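Local coordinates for protein IS607 family transposase IS1535 (Mycobacterium tuberculosis, PDB 6DGB) that probably binds transposon DNA and carries out strand exchange as an IS607-family serine transposase, of which this chain is the C-terminal catalytic domain, at residues A6-H11 against C40-G45. Residues are numbered along the deposited sequence; the frame is centred on the assembly and turned at random.
Sequences ARVSSH and CEVGSG
Arg7 reaches along its strand to the turn after strand 37-42, where NH1 donates to Gly43 O at 3.1 Å, the oxygen lying 16° out of the guanidinium plane. CG is anti to the backbone N (chi1 -164°) and the chain, extended through chi2, bends at chi3, which brings one face of the guanidinium over Gly45, whose CA is 3.6 Å from Arg7 CZ. Behind this, the strands pair in parallel: Glu41 N donates to Ala6 O (2.8 Å), Val8 N to Glu41 O (3.1 Å) and Gly43 N to Val8 O (2.8 Å), the last nearly straight at 163°. These are the two strands of a right-handed beta-alpha-beta crossover through helix 14-30, in the resolvase-type catalytic domain of serine recombinases; strand 37-42 borders the sheet. On the face holding Ala6 and Cys40, which pack on Leu17 of that helix, Val8 CG1 lies beside Val42 CG1 at 4.1 Å. Further out, the poorly ordered His11 ring brings its ND1 edge toward Val42 CG2. Arg72 O and Asp71 O take NE and NH2 of Arg7, so three carbonyls fix the guanidinium, while Ser9 OG, at its edge, bonds Asp103. Glu41 turns its carboxylate instead to Tyr5 OH and Lys52 N.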
loop_
_atom_site.group_PDB
_atom_site.type_symbol
_atom_site.label_atom_id
_atom_site.label_comp_id
_atom_site.label_asym_id
_atom_site.label_seq_id
_atom_site.Cartn_x
_atom_site.Cartn_y
_atom_site.Cartn_z
ATOM N N ALA A 6 12.608 -8.937 7.633
ATOM C CA ALA A 6 11.601 -9.858 8.186
ATOM C C ALA A 6 10.522 -9.077 8.912
ATOM O O ALA A 6 10.833 -8.158 9.669
ATOM C CB ALA A 6 12.262 -10.830 9.157
ATOM N N ARG A 7 9.256 -9.437 8.679
ATOM C CA ARG A 7 8.115 -8.802 9.351
ATOM C C ARG A 7 7.100 -9.812 9.871
ATOM O O ARG A 7 6.901 -10.878 9.286
ATOM C CB ARG A 7 7.421 -7.707 8.494
ATOM C CG ARG A 7 6.502 -6.777 9.315
ATOM C CD ARG A 7 5.517 -5.960 8.507
ATOM N NE ARG A 7 4.897 -6.702 7.412
ATOM C CZ ARG A 7 3.780 -7.417 7.506
ATOM N NH1 ARG A 7 3.116 -7.478 8.656
ATOM N NH2 ARG A 7 3.311 -8.065 6.448
ATOM N N VAL A 8 6.455 -9.435 10.977
ATOM C CA VAL A 8 5.386 -10.158 11.645
ATOM C C VAL A 8 4.344 -9.123 12.213
ATOM O O VAL A 8 4.722 -8.004 12.583
ATOM C CB VAL A 8 6.024 -11.157 12.642
ATOM C CG1 VAL A 8 5.486 -11.035 14.058
ATOM C CG2 VAL A 8 5.940 -12.583 12.115
ATOM N N SER A 9 3.037 -9.470 12.186
ATOM C CA SER A 9 1.938 -8.589 12.636
ATOM C C SER A 9 1.859 -8.367 14.148
ATOM O O SER A 9 1.777 -7.218 14.597
ATOM C CB SER A 9 0.588 -9.089 12.126
ATOM O OG SER A 9 0.407 -8.796 10.752
ATOM N N SER A 10 1.829 -9.466 14.922
ATOM C CA SER A 10 1.716 -9.439 16.379
ATOM C C SER A 10 2.912 -10.114 17.006
ATOM O O SER A 10 3.427 -11.075 16.429
ATOM C CB SER A 10 0.441 -10.157 16.821
ATOM O OG SER A 10 0.463 -10.513 18.196
ATOM N N HIS A 11 3.303 -9.686 18.230
ATOM C CA HIS A 11 4.427 -10.318 18.916
ATOM C C HIS A 11 3.998 -11.635 19.593
ATOM O O HIS A 11 4.424 -11.962 20.706
ATOM C CB HIS A 11 5.168 -9.358 19.854
ATOM C CG HIS A 11 6.606 -9.737 20.038
ATOM N ND1 HIS A 11 7.547 -9.510 19.044
ATOM C CD2 HIS A 11 7.215 -10.347 21.085
ATOM C CE1 HIS A 11 8.694 -9.974 19.518
ATOM N NE2 HIS A 11 8.545 -10.490 20.745
ATOM N N CYS A 40 14.430 -7.247 11.675
ATOM C CA CYS A 40 13.202 -7.889 12.124
ATOM C C CYS A 40 12.279 -6.815 12.621
ATOM O O CYS A 40 12.683 -6.018 13.468
ATOM C CB CYS A 40 13.504 -8.908 13.217
ATOM S SG CYS A 40 14.513 -10.309 12.670
ATOM N N GLU A 41 11.043 -6.799 12.137
ATOM C CA GLU A 41 10.069 -5.808 12.539
ATOM C C GLU A 41 8.752 -6.469 12.943
ATOM O O GLU A 41 8.371 -7.489 12.371
ATOM C CB GLU A 41 9.859 -4.852 11.340
ATOM C CG GLU A 41 8.785 -3.769 11.479
ATOM C CD GLU A 41 9.198 -2.380 11.020
ATOM O OE1 GLU A 41 9.445 -2.201 9.805
ATOM O OE2 GLU A 41 9.238 -1.458 11.867
ATOM N N VAL A 42 8.048 -5.862 13.924
ATOM C CA VAL A 42 6.685 -6.226 14.363
ATOM C C VAL A 42 5.809 -5.006 13.992
ATOM O O VAL A 42 6.098 -3.870 14.398
ATOM C CB VAL A 42 6.555 -6.621 15.861
ATOM C CG1 VAL A 42 5.306 -7.475 16.094
ATOM C CG2 VAL A 42 7.798 -7.352 16.357
ATOM N N GLY A 43 4.823 -5.226 13.141
ATOM C CA GLY A 43 4.001 -4.129 12.650
ATOM C C GLY A 43 2.994 -4.545 11.605
ATOM O O GLY A 43 3.001 -5.694 11.155
ATOM N N SER A 44 2.114 -3.591 11.226
ATOM C CA SER A 44 0.994 -3.734 10.288
ATOM C C SER A 44 1.433 -4.021 8.862
ATOM O O SER A 44 2.320 -3.345 8.345
ATOM C CB SER A 44 0.136 -2.468 10.322
ATOM O OG SER A 44 -0.650 -2.255 9.156
ATOM N N GLY A 45 0.744 -4.943 8.197
ATOM C CA GLY A 45 1.036 -5.239 6.799
ATOM C C GLY A 45 0.515 -4.151 5.881
ATOM O O GLY A 45 0.706 -4.217 4.666
#